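Side-chain contacts in probable hydrogenase maturation factor HypB (PDB 2HF9), which binds GTP as a homodimer, probably hydrolyses it slowly, and probably takes part in inserting nickel during the maturation of [NiFe] hydrogenases: residues Ile47-Thr52 / Thr149-Asp154; Lys51-Glu56 / Leu203-Met208; Ile169-Ile174 / Lys185-Asp190. All coordinates share one frame; numbering follows the deposited sequence.

Interaction 1: Ile47-Thr52 / Thr149-Asp154. With MG (magnesium ion), chain C; GSP (5'-guanosine-diphosphate-monothiophosphate), chain E; GSP (5'-guanosine-diphosphate-monothiophosphate), chain H.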
loop_
_atom_site.group_PDB
_atom_site.type_symbol
_atom_site.label_atom_id
_atom_site.label_comp_id
_atom_site.label_asym_id
_atom_site.label_seq_id
_atom_site.Cartn_x
_atom_site.Cartn_y
_atom_site.Cartn_z
ATOM N N ILE A 47 3.173 0.509 -0.341
ATOM C CA ILE A 47 3.923 -0.642 -0.848
ATOM C C ILE A 47 4.965 -0.169 -1.862
ATOM O O ILE A 47 4.630 0.495 -2.846
ATOM C CB ILE A 47 3.006 -1.702 -1.511
ATOM C CG1 ILE A 47 1.971 -2.252 -0.516
ATOM C CG2 ILE A 47 3.843 -2.830 -2.129
ATOM C CD1 ILE A 47 2.490 -3.333 0.432
ATOM N N GLY A 48 6.228 -0.496 -1.592
ATOM C CA GLY A 48 7.327 -0.211 -2.507
ATOM C C GLY A 48 7.728 1.246 -2.632
ATOM O O GLY A 48 8.365 1.624 -3.610
ATOM N N SER A 49 7.365 2.063 -1.642
ATOM C CA SER A 49 7.687 3.496 -1.658
ATOM C C SER A 49 9.193 3.778 -1.629
ATOM O O SER A 49 9.646 4.803 -2.143
ATOM C CB SER A 49 7.014 4.211 -0.486
ATOM O OG SER A 49 5.604 4.182 -0.613
ATOM N N GLY A 50 9.955 2.871 -1.016
ATOM C CA GLY A 50 11.412 3.007 -0.938
ATOM C C GLY A 50 11.996 2.950 0.464
ATOM O O GLY A 50 13.129 3.382 0.670
ATOM N N LYS A 51 11.241 2.394 1.416
ATOM C CA LYS A 51 11.662 2.323 2.826
ATOM C C LYS A 51 12.990 1.587 2.994
ATOM O O LYS A 51 13.900 2.074 3.665
ATOM C CB LYS A 51 10.591 1.640 3.694
ATOM C CG LYS A 51 9.216 2.308 3.698
ATOM C CD LYS A 51 8.238 1.616 4.674
ATOM C CE LYS A 51 7.756 0.247 4.174
ATOM N NZ LYS A 51 7.148 0.316 2.816
ATOM N N THR A 52 13.094 0.407 2.389
ATOM C CA THR A 52 14.300 -0.411 2.540
ATOM C C THR A 52 15.506 0.252 1.890
ATOM O O THR A 52 16.566 0.337 2.506
ATOM C CB THR A 52 14.110 -1.836 2.010
ATOM O OG1 THR A 52 13.020 -2.450 2.707
ATOM C CG2 THR A 52 15.371 -2.668 2.244
ATOM N N THR A 149 6.316 9.245 -5.898
ATOM C CA THR A 149 5.605 9.863 -7.018
ATOM C C THR A 149 4.787 8.847 -7.823
ATOM O O THR A 149 3.733 9.184 -8.356
ATOM C CB THR A 149 6.574 10.615 -7.963
ATOM O OG1 THR A 149 7.476 9.683 -8.570
ATOM C CG2 THR A 149 7.378 11.667 -7.188
ATOM N N THR A 150 5.265 7.604 -7.873
ATOM C CA THR A 150 4.658 6.564 -8.706
ATOM C C THR A 150 3.315 6.036 -8.192
ATOM O O THR A 150 2.631 5.287 -8.893
ATOM C CB THR A 150 5.631 5.396 -8.976
ATOM O OG1 THR A 150 6.041 4.795 -7.738
ATOM C CG2 THR A 150 6.850 5.891 -9.734
ATOM N N GLU A 151 2.952 6.431 -6.974
ATOM C CA GLU A 151 1.647 6.112 -6.394
ATOM C C GLU A 151 0.588 7.138 -6.827
ATOM O O GLU A 151 -0.604 6.948 -6.597
ATOM C CB GLU A 151 1.750 6.056 -4.868
ATOM C CG GLU A 151 2.632 4.915 -4.342
ATOM C CD GLU A 151 3.563 5.341 -3.212
ATOM O OE1 GLU A 151 3.215 6.269 -2.447
ATOM O OE2 GLU A 151 4.650 4.735 -3.087
ATOM N N GLY A 152 1.035 8.221 -7.458
ATOM C CA GLY A 152 0.146 9.310 -7.861
ATOM C C GLY A 152 0.275 10.502 -6.935
ATOM O O GLY A 152 0.619 10.354 -5.754
ATOM N N ASP A 153 -0.007 11.690 -7.462
ATOM C CA ASP A 153 0.165 12.919 -6.686
ATOM C C ASP A 153 -1.023 13.292 -5.783
ATOM O O ASP A 153 -1.029 14.369 -5.188
ATOM C CB ASP A 153 0.585 14.093 -7.588
ATOM C CG ASP A 153 -0.446 14.431 -8.649
ATOM O OD1 ASP A 153 -1.610 13.988 -8.542
ATOM O OD2 ASP A 153 -0.080 15.153 -9.595
ATOM N N ASP A 154 -2.016 12.403 -5.684
ATOM C CA ASP A 154 -3.131 12.585 -4.750
ATOM C C ASP A 154 -2.937 11.785 -3.463
ATOM O O ASP A 154 -3.737 11.894 -2.533
ATOM C CB ASP A 154 -4.466 12.196 -5.400
ATOM C CG ASP A 154 -5.022 13.286 -6.301
ATOM O OD1 ASP A 154 -4.835 14.482 -5.994
ATOM O OD2 ASP A 154 -5.659 12.943 -7.320
HETATM MG MG MG C . 11.065 -2.852 2.186
HETATM P PG GSP E . 8.225 -2.904 0.705
HETATM O O3B GSP E . 8.891 -1.819 -0.280
HETATM S S1G GSP E . 6.661 -2.365 1.190
HETATM O O2G GSP E . 8.118 -4.206 -0.110
HETATM O O3G GSP E . 9.149 -3.120 1.915
HETATM P PB GSP E . 9.887 -0.640 0.190
HETATM O O1B GSP E . 9.080 0.543 0.553
HETATM O O2B GSP E . 10.822 -1.049 1.255
HETATM P PA GSP E . 12.032 -0.724 -1.778
HETATM O O1A GSP E . 13.162 -0.114 -1.037
HETATM O O2A GSP E . 12.137 -2.205 -1.826
HETATM O O3A GSP E . 10.605 -0.248 -1.201
HETATM O "O5'" GSP E . 11.973 -0.064 -3.236
HETATM C "C5'" GSP E . 10.965 -0.421 -4.161
HETATM C "C4'" GSP E . 11.483 -0.245 -5.584
HETATM O "O4'" GSP E . 11.620 1.131 -5.900
HETATM C "C3'" GSP E . 12.847 -0.873 -5.812
HETATM O "O3'" GSP E . 12.803 -1.439 -7.102
HETATM C "C2'" GSP E . 13.807 0.297 -5.783
HETATM O "O2'" GSP E . 14.920 0.093 -6.611
HETATM C "C1'" GSP E . 12.943 1.420 -6.322
HETATM N N9 GSP E . 13.243 2.777 -5.838
HETATM C C8 GSP E . 13.268 3.235 -4.544
HETATM N N7 GSP E . 13.531 4.560 -4.575
HETATM C C5 GSP E . 13.655 4.953 -5.864
HETATM C C6 GSP E . 13.915 6.187 -6.459
HETATM O O6 GSP E . 14.082 7.189 -5.767
HETATM N N1 GSP E . 13.975 6.274 -7.839
HETATM C C2 GSP E . 13.787 5.145 -8.619
HETATM N N2 GSP E . 13.852 5.231 -9.944
HETATM N N3 GSP E . 13.525 3.924 -8.025
HETATM C C4 GSP E . 13.461 3.838 -6.668
HETATM P PG GSP H . -5.422 4.522 -5.227
HETATM O O3B GSP H . -4.586 4.453 -6.600
HETATM S S1G GSP H . -4.985 3.245 -4.154
HETATM O O2G GSP H . -5.097 5.900 -4.618
HETATM O O3G GSP H . -6.920 4.445 -5.551
HETATM P PB GSP H . -4.997 3.604 -7.907
HETATM O O1B GSP H . -4.545 2.212 -7.713
HETATM O O2B GSP H . -6.423 3.723 -8.263
HETATM P PA GSP H . -4.363 5.411 -10.075
HETATM O O1A GSP H . -5.250 4.933 -11.156
HETATM O O2A GSP H . -4.891 6.626 -9.407
HETATM O O3A GSP H . -4.031 4.227 -9.039
HETATM O "O5'" GSP H . -2.898 5.666 -10.687
HETATM C "C5'" GSP H . -1.858 6.196 -9.889
HETATM C "C4'" GSP H . -0.861 6.915 -10.794
HETATM O "O4'" GSP H . -0.193 5.974 -11.620
HETATM C "C3'" GSP H . -1.547 7.897 -11.730
HETATM O "O3'" GSP H . -0.744 9.052 -11.786
HETATM C "C2'" GSP H . -1.561 7.201 -13.076
HETATM O "O2'" GSP H . -1.476 8.124 -14.131
HETATM C "C1'" GSP H . -0.320 6.330 -12.986
HETATM N N9 GSP H . -0.347 5.102 -13.800
HETATM C C8 GSP H . -1.247 4.065 -13.755
HETATM N N7 GSP H . -0.859 3.135 -14.660
HETATM C C5 GSP H . 0.275 3.555 -15.267
HETATM C C6 GSP H . 1.097 3.007 -16.253
HETATM O O6 GSP H . 0.836 1.919 -16.757
HETATM N N1 GSP H . 2.217 3.698 -16.669
HETATM C C2 GSP H . 2.525 4.927 -16.115
HETATM N N2 GSP H . 3.599 5.596 -16.513
HETATM N N3 GSP H . 1.709 5.465 -15.140
HETATM C C4 GSP H . 0.607 4.790 -14.724
HETATM O O HOH W 1 5.322 2.655 -4.489
HETATM O O HOH W 2 11.586 -3.685 0.396
#
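S49, in the P-loop (Walker A motif) of this SIMIBI GTPase, meets the carboxylate of E151 from the loop after strand 142-148. The hydroxyl donates to the carboxylate, with S49 OG 2.7 Å from E151 OE2. It arrives on the syn side of that oxygen but 32° out of the carboxylate plane. A chi1 of -65° sets the S49 hydroxyl beside its backbone N, where E151 OE2 is met, while the E151 chain bends at chi2 to bring its carboxylate up to it. A water adds a second link: it donates to I47 O at 2.8 Å and to E151 OE2 at 2.6 Å. S148 OG also bonds to E151 OE2, so several partners grip this one buried oxygen. E151 thus meets the P-loop at S49 OG and, through the water, at I47 O, while backbone amides bind the nucleotide: G50 N reaches O1B of the GSP of chain E at 2.9 Å with an N-H...O angle of 164°. The GSP of chain H lies against the E151 backbone, E151 O 3.6 Å from its C5', consistent with a segment between the two nucleotides of the dimer. T52 OG1 binds the magnesium ion at 2.1 Å.

Interaction 2: Lys51-Glu56 / Leu203-Met208. With MG (magnesium ion), chain C; GSP (5'-guanosine-diphosphate-monothiophosphate), chain E.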
loop_
_atom_site.group_PDB
_atom_site.type_symbol
_atom_site.label_atom_id
_atom_site.label_comp_id
_atom_site.label_asym_id
_atom_site.label_seq_id
_atom_site.Cartn_x
_atom_site.Cartn_y
_atom_site.Cartn_z
ATOM N N LYS A 51 11.241 2.394 1.416
ATOM C CA LYS A 51 11.662 2.323 2.826
ATOM C C LYS A 51 12.990 1.587 2.994
ATOM O O LYS A 51 13.900 2.074 3.665
ATOM C CB LYS A 51 10.591 1.640 3.694
ATOM C CG LYS A 51 9.216 2.308 3.698
ATOM C CD LYS A 51 8.238 1.616 4.674
ATOM C CE LYS A 51 7.756 0.247 4.174
ATOM N NZ LYS A 51 7.148 0.316 2.816
ATOM N N THR A 52 13.094 0.407 2.389
ATOM C CA THR A 52 14.300 -0.411 2.540
ATOM C C THR A 52 15.506 0.252 1.890
ATOM O O THR A 52 16.566 0.337 2.506
ATOM C CB THR A 52 14.110 -1.836 2.010
ATOM O OG1 THR A 52 13.020 -2.450 2.707
ATOM C CG2 THR A 52 15.371 -2.668 2.244
ATOM N N LEU A 53 15.335 0.741 0.663
ATOM C CA LEU A 53 16.419 1.439 -0.022
ATOM C C LEU A 53 16.896 2.663 0.767
ATOM O O LEU A 53 18.095 2.922 0.843
ATOM C CB LEU A 53 16.021 1.824 -1.448
ATOM C CG LEU A 53 17.145 2.291 -2.386
ATOM C CD1 LEU A 53 18.331 1.322 -2.417
ATOM C CD2 LEU A 53 16.596 2.512 -3.789
ATOM N N LEU A 54 15.958 3.399 1.362
ATOM C CA LEU A 54 16.295 4.533 2.223
ATOM C C LEU A 54 17.094 4.085 3.444
ATOM O O LEU A 54 18.119 4.687 3.778
ATOM C CB LEU A 54 15.033 5.289 2.662
ATOM C CG LEU A 54 15.224 6.485 3.608
ATOM C CD1 LEU A 54 16.149 7.551 3.004
ATOM C CD2 LEU A 54 13.881 7.091 4.001
ATOM N N ILE A 55 16.622 3.028 4.101
ATOM C CA ILE A 55 17.296 2.484 5.283
ATOM C C ILE A 55 18.711 2.008 4.923
ATOM O O ILE A 55 19.675 2.297 5.647
ATOM C CB ILE A 55 16.445 1.368 5.960
ATOM C CG1 ILE A 55 15.294 1.995 6.756
ATOM C CG2 ILE A 55 17.305 0.485 6.875
ATOM C CD1 ILE A 55 14.215 1.015 7.186
ATOM N N GLU A 56 18.825 1.317 3.790
ATOM C CA GLU A 56 20.119 0.858 3.267
ATOM C C GLU A 56 21.090 2.018 3.085
ATOM O O GLU A 56 22.228 1.956 3.550
ATOM C CB GLU A 56 19.944 0.124 1.934
ATOM C CG GLU A 56 19.327 -1.257 2.049
ATOM C CD GLU A 56 19.235 -1.961 0.711
ATOM O OE1 GLU A 56 19.913 -2.988 0.538
ATOM O OE2 GLU A 56 18.504 -1.482 -0.175
ATOM N N LEU A 203 12.816 13.581 -2.574
ATOM C CA LEU A 203 13.928 12.639 -2.629
ATOM C C LEU A 203 13.935 11.785 -3.885
ATOM O O LEU A 203 12.886 11.374 -4.384
ATOM C CB LEU A 203 13.907 11.728 -1.387
ATOM C CG LEU A 203 15.006 10.661 -1.234
ATOM C CD1 LEU A 203 16.377 11.291 -1.039
ATOM C CD2 LEU A 203 14.694 9.695 -0.101
ATOM N N SER A 204 15.136 11.517 -4.389
ATOM C CA SER A 204 15.349 10.411 -5.302
ATOM C C SER A 204 16.488 9.566 -4.756
ATOM O O SER A 204 17.607 10.059 -4.601
ATOM C CB SER A 204 15.702 10.894 -6.708
ATOM O OG SER A 204 16.076 9.789 -7.517
ATOM N N LEU A 205 16.199 8.303 -4.459
ATOM C CA LEU A 205 17.233 7.368 -4.027
ATOM C C LEU A 205 18.037 6.812 -5.202
ATOM O O LEU A 205 18.981 6.045 -5.006
ATOM C CB LEU A 205 16.626 6.243 -3.184
ATOM C CG LEU A 205 16.173 6.696 -1.788
ATOM C CD1 LEU A 205 15.252 5.673 -1.150
ATOM C CD2 LEU A 205 17.380 7.007 -0.877
ATOM N N LYS A 206 17.649 7.196 -6.419
ATOM C CA LYS A 206 18.405 6.860 -7.628
ATOM C C LYS A 206 19.495 7.910 -7.885
ATOM O O LYS A 206 20.667 7.566 -8.005
ATOM C CB LYS A 206 17.464 6.728 -8.830
ATOM C CG LYS A 206 18.126 6.278 -10.129
ATOM C CD LYS A 206 17.056 5.965 -11.175
ATOM C CE LYS A 206 17.619 5.218 -12.376
ATOM N NZ LYS A 206 16.507 4.737 -13.252
ATOM N N THR A 207 19.111 9.186 -7.943
ATOM C CA THR A 207 20.068 10.280 -8.163
ATOM C C THR A 207 20.702 10.740 -6.851
ATOM O O THR A 207 21.750 11.395 -6.856
ATOM C CB THR A 207 19.402 11.508 -8.808
ATOM O OG1 THR A 207 18.536 12.137 -7.852
ATOM C CG2 THR A 207 18.613 11.122 -10.064
ATOM N N MET A 208 20.044 10.392 -5.744
ATOM C CA MET A 208 20.424 10.787 -4.372
ATOM C C MET A 208 20.126 12.252 -4.017
ATOM O O MET A 208 20.464 12.708 -2.922
ATOM C CB MET A 208 21.868 10.389 -4.022
ATOM C CG MET A 208 22.114 8.880 -4.021
ATOM S SD MET A 208 21.103 7.976 -2.816
ATOM C CE MET A 208 21.927 8.380 -1.279
HETATM MG MG MG C . 11.065 -2.852 2.186
HETATM P PG GSP E . 8.225 -2.904 0.705
HETATM O O3B GSP E . 8.891 -1.819 -0.280
HETATM S S1G GSP E . 6.661 -2.365 1.190
HETATM O O2G GSP E . 8.118 -4.206 -0.110
HETATM O O3G GSP E . 9.149 -3.120 1.915
HETATM P PB GSP E . 9.887 -0.640 0.190
HETATM O O1B GSP E . 9.080 0.543 0.553
HETATM O O2B GSP E . 10.822 -1.049 1.255
HETATM P PA GSP E . 12.032 -0.724 -1.778
HETATM O O1A GSP E . 13.162 -0.114 -1.037
HETATM O O2A GSP E . 12.137 -2.205 -1.826
HETATM O O3A GSP E . 10.605 -0.248 -1.201
HETATM O "O5'" GSP E . 11.973 -0.064 -3.236
HETATM C "C5'" GSP E . 10.965 -0.421 -4.161
HETATM C "C4'" GSP E . 11.483 -0.245 -5.584
HETATM O "O4'" GSP E . 11.620 1.131 -5.900
HETATM C "C3'" GSP E . 12.847 -0.873 -5.812
HETATM O "O3'" GSP E . 12.803 -1.439 -7.102
HETATM C "C2'" GSP E . 13.807 0.297 -5.783
HETATM O "O2'" GSP E . 14.920 0.093 -6.611
HETATM C "C1'" GSP E . 12.943 1.420 -6.322
HETATM N N9 GSP E . 13.243 2.777 -5.838
HETATM C C8 GSP E . 13.268 3.235 -4.544
HETATM N N7 GSP E . 13.531 4.560 -4.575
HETATM C C5 GSP E . 13.655 4.953 -5.864
HETATM C C6 GSP E . 13.915 6.187 -6.459
HETATM O O6 GSP E . 14.082 7.189 -5.767
HETATM N N1 GSP E . 13.975 6.274 -7.839
HETATM C C2 GSP E . 13.787 5.145 -8.619
HETATM N N2 GSP E . 13.852 5.231 -9.944
HETATM N N3 GSP E . 13.525 3.924 -8.025
HETATM C C4 GSP E . 13.461 3.838 -6.668
HETATM O O HOH W 2 11.586 -3.685 0.396
#
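L205 packs on L53 and L54 where the helix that follows the P-loop, 51-62, meets the guanine-recognition loop after strand 199-202 of the P-loop NTPase fold. From the loop backbone its side chain points toward the helix, and CB and both methyls have close neighbours. CB touches helix and base alike, with L53 CD2 at 3.8 Å and GSP O6 at 3.7 Å. CG stands anti to the carbonyl carbon (chi1 -72°), which carries the branch over the first turn of the helix. There CD1 presses on backbone as much as on side chain: L54 N is 3.5 Å away, and L54 CB is slightly farther. CD2, the other methyl, reaches L54 CA and L54 CD1, both at 4.1 Å. The L205 side chain lies nearly perpendicular to that of L54, while L205 and L53 run alongside one another, pointing opposite ways. Beyond, L54 CD1 touches L203 CD2 at 4.0 Å, and F211 of helix 211-224 packs on both of those leucines. The apolar contact therefore joins two parts of the nucleotide site. On the helix side, L53 N donates to GSP O1A, and L53 CD2 comes within 3.5 Å of C8 of the base. In the loop, S204 OG accepts from the amides of K206 and T207, an ST turn and ST motif that fold the chain just beyond L205. Next to that turn, L205 N donates to GSP O6 at 2.7 Å, with an N-H...O angle of 140°.

Interaction 3: Ile169-Ile174 / Lys185-Asp190. With GSP (5'-guanosine-diphosphate-monothiophosphate), chain E.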
loop_
_atom_site.group_PDB
_atom_site.type_symbol
_atom_site.label_atom_id
_atom_site.label_comp_id
_atom_site.label_asym_id
_atom_site.label_seq_id
_atom_site.Cartn_x
_atom_site.Cartn_y
_atom_site.Cartn_z
ATOM N N ILE A 169 8.075 13.668 6.269
ATOM C CA ILE A 169 7.389 13.137 5.102
ATOM C C ILE A 169 8.361 13.160 3.920
ATOM O O ILE A 169 8.869 14.219 3.524
ATOM C CB ILE A 169 6.087 13.907 4.799
ATOM C CG1 ILE A 169 5.095 13.726 5.957
ATOM C CG2 ILE A 169 5.466 13.421 3.491
ATOM C CD1 ILE A 169 3.968 14.748 6.022
ATOM N N VAL A 170 8.639 11.973 3.395
ATOM C CA VAL A 170 9.544 11.803 2.263
ATOM C C VAL A 170 8.733 11.511 1.004
ATOM O O VAL A 170 7.983 10.531 0.943
ATOM C CB VAL A 170 10.563 10.661 2.522
ATOM C CG1 VAL A 170 11.463 10.447 1.311
ATOM C CG2 VAL A 170 11.402 10.971 3.758
ATOM N N ILE A 171 8.861 12.397 0.022
ATOM C CA ILE A 171 8.274 12.196 -1.293
ATOM C C ILE A 171 9.402 11.669 -2.171
ATOM O O ILE A 171 10.250 12.433 -2.661
ATOM C CB ILE A 171 7.646 13.500 -1.848
ATOM C CG1 ILE A 171 6.555 14.007 -0.892
ATOM C CG2 ILE A 171 7.064 13.274 -3.244
ATOM C CD1 ILE A 171 6.283 15.505 -0.971
ATOM N N ASN A 172 9.424 10.347 -2.319
ATOM C CA ASN A 172 10.510 9.637 -2.976
ATOM C C ASN A 172 10.222 9.427 -4.469
ATOM O O ASN A 172 9.106 9.690 -4.938
ATOM C CB ASN A 172 10.762 8.293 -2.259
ATOM C CG ASN A 172 12.039 7.600 -2.715
ATOM O OD1 ASN A 172 12.076 6.367 -2.839
ATOM N ND2 ASN A 172 13.086 8.376 -2.967
ATOM N N LYS A 173 11.237 8.961 -5.198
ATOM C CA LYS A 173 11.162 8.682 -6.642
ATOM C C LYS A 173 10.844 9.931 -7.466
ATOM O O LYS A 173 10.111 9.855 -8.452
ATOM C CB LYS A 173 10.154 7.558 -6.954
ATOM C CG LYS A 173 10.429 6.235 -6.245
ATOM C CD LYS A 173 9.446 5.153 -6.681
ATOM C CE LYS A 173 9.445 3.997 -5.698
ATOM N NZ LYS A 173 8.140 3.255 -5.748
ATOM N N ILE A 174 11.406 11.074 -7.076
ATOM C CA ILE A 174 11.152 12.318 -7.815
ATOM C C ILE A 174 11.681 12.249 -9.249
ATOM O O ILE A 174 11.219 12.986 -10.124
ATOM C CB ILE A 174 11.667 13.596 -7.078
ATOM C CG1 ILE A 174 13.195 13.572 -6.898
ATOM C CG2 ILE A 174 10.898 13.797 -5.760
ATOM C CD1 ILE A 174 13.792 14.898 -6.401
ATOM N N LYS A 185 5.567 19.450 -6.766
ATOM C CA LYS A 185 5.310 20.709 -6.069
ATOM C C LYS A 185 3.954 20.676 -5.366
ATOM O O LYS A 185 3.828 21.151 -4.240
ATOM C CB LYS A 185 5.399 21.902 -7.031
ATOM C CG LYS A 185 6.796 22.142 -7.594
ATOM C CD LYS A 185 6.930 23.557 -8.153
ATOM C CE LYS A 185 8.368 23.887 -8.532
ATOM N NZ LYS A 185 9.305 23.819 -7.371
ATOM N N LYS A 186 2.950 20.106 -6.033
ATOM C CA LYS A 186 1.640 19.867 -5.424
ATOM C C LYS A 186 1.758 18.947 -4.208
ATOM O O LYS A 186 1.215 19.246 -3.146
ATOM C CB LYS A 186 0.658 19.267 -6.437
ATOM C CG LYS A 186 -0.711 18.915 -5.844
ATOM C CD LYS A 186 -1.492 17.981 -6.751
ATOM C CE LYS A 186 -2.817 17.564 -6.120
ATOM N NZ LYS A 186 -2.648 16.625 -4.970
ATOM N N MET A 187 2.468 17.831 -4.370
ATOM C CA MET A 187 2.620 16.858 -3.285
ATOM C C MET A 187 3.317 17.483 -2.078
ATOM O O MET A 187 2.906 17.268 -0.940
ATOM C CB MET A 187 3.386 15.624 -3.760
ATOM C CG MET A 187 2.676 14.847 -4.849
ATOM S SD MET A 187 3.616 13.421 -5.447
ATOM C CE MET A 187 3.394 12.253 -4.102
ATOM N N GLU A 188 4.365 18.260 -2.341
ATOM C CA GLU A 188 5.118 18.935 -1.288
ATOM C C GLU A 188 4.233 19.913 -0.509
ATOM O O GLU A 188 4.308 19.979 0.722
ATOM C CB GLU A 188 6.332 19.650 -1.880
ATOM C CG GLU A 188 7.217 20.344 -0.857
ATOM C CD GLU A 188 8.346 21.128 -1.494
ATOM O OE1 GLU A 188 8.191 21.565 -2.658
ATOM O OE2 GLU A 188 9.383 21.318 -0.823
ATOM N N ASN A 189 3.400 20.660 -1.234
ATOM C CA ASN A 189 2.424 21.560 -0.613
ATOM C C ASN A 189 1.328 20.827 0.153
ATOM O O ASN A 189 0.933 21.260 1.238
ATOM C CB ASN A 189 1.820 22.512 -1.647
ATOM C CG ASN A 189 2.725 23.682 -1.941
ATOM O OD1 ASN A 189 3.276 24.293 -1.025
ATOM N ND2 ASN A 189 2.895 23.995 -3.215
ATOM N N ASP A 190 0.855 19.712 -0.407
ATOM C CA ASP A 190 -0.101 18.841 0.279
ATOM C C ASP A 190 0.428 18.429 1.652
ATOM O O ASP A 190 -0.280 18.538 2.651
ATOM C CB ASP A 190 -0.397 17.578 -0.545
ATOM C CG ASP A 190 -1.249 17.848 -1.783
ATOM O OD1 ASP A 190 -1.308 16.950 -2.651
ATOM O OD2 ASP A 190 -1.865 18.930 -1.898
HETATM P PG GSP E . 8.225 -2.904 0.705
HETATM O O3B GSP E . 8.891 -1.819 -0.280
HETATM S S1G GSP E . 6.661 -2.365 1.190
HETATM O O2G GSP E . 8.118 -4.206 -0.110
HETATM O O3G GSP E . 9.149 -3.120 1.915
HETATM P PB GSP E . 9.887 -0.640 0.190
HETATM O O1B GSP E . 9.080 0.543 0.553
HETATM O O2B GSP E . 10.822 -1.049 1.255
HETATM P PA GSP E . 12.032 -0.724 -1.778
HETATM O O1A GSP E . 13.162 -0.114 -1.037
HETATM O O2A GSP E . 12.137 -2.205 -1.826
HETATM O O3A GSP E . 10.605 -0.248 -1.201
HETATM O "O5'" GSP E . 11.973 -0.064 -3.236
HETATM C "C5'" GSP E . 10.965 -0.421 -4.161
HETATM C "C4'" GSP E . 11.483 -0.245 -5.584
HETATM O "O4'" GSP E . 11.620 1.131 -5.900
HETATM C "C3'" GSP E . 12.847 -0.873 -5.812
HETATM O "O3'" GSP E . 12.803 -1.439 -7.102
HETATM C "C2'" GSP E . 13.807 0.297 -5.783
HETATM O "O2'" GSP E . 14.920 0.093 -6.611
HETATM C "C1'" GSP E . 12.943 1.420 -6.322
HETATM N N9 GSP E . 13.243 2.777 -5.838
HETATM C C8 GSP E . 13.268 3.235 -4.544
HETATM N N7 GSP E . 13.531 4.560 -4.575
HETATM C C5 GSP E . 13.655 4.953 -5.864
HETATM C C6 GSP E . 13.915 6.187 -6.459
HETATM O O6 GSP E . 14.082 7.189 -5.767
HETATM N N1 GSP E . 13.975 6.274 -7.839
HETATM C C2 GSP E . 13.787 5.145 -8.619
HETATM N N2 GSP E . 13.852 5.231 -9.944
HETATM N N3 GSP E . 13.525 3.924 -8.025
HETATM C C4 GSP E . 13.461 3.838 -6.668
#
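Strand 168-172 and helix 184-194 come closest at I171 and E188, whose CA atoms lie 7.4 Å apart, as the helix packs on the parallel sheet of this P-loop NTPase fold. I171 is the strand's side of the contact, and its two branches divide the work. CG1 stands anti to the carbonyl carbon (chi1 -59°) and carries CD1 onto the helix backbone, 3.7 Å from M187 C and 3.6 Å from E188 N. CG2 instead meets the end of M187, with M187 CE at 3.9 Å and SD at 4.1 Å. M187 reaches it by a bend at chi3 (75°), which turns the methyl back from an otherwise extended chain. E188 takes part through its CB, 4.2 Å from I171 CD1, while its carboxylate end turns from the strand. The contact is apolar, and I171 also touches V200 and L202 of the adjoining strand 199-202, which extends the same packed surface. Polar links gather on another side of the helix: K186 is paired with D154 and E157 in addition to D190, whose OD1 offers its syn lone pair to K186 NZ at 2.7 Å.

Overall arrangement
All three contacts are buried, yet their chemistry follows their place in the fold. Interaction 1 is polar, a hydroxyl and a water meeting one carboxylate behind the phosphates, and buries 86 Å². Interaction 2 is aliphatic, buries 192 Å² and joins the helix that binds the phosphates to the loop that reads the base. It shares K51 and T52 of helix 51-62 with interaction 1, their centres about 12 Å apart. Interaction 3, also aliphatic with 133 Å², is strand-to-helix packing. It is nested within the chain loop that interaction 2 closes, and L203 N bonds to I171 O at 2.8 Å between them. K173 NZ bonds to G48 O, tying interaction 3 to the P-loop of interaction 1.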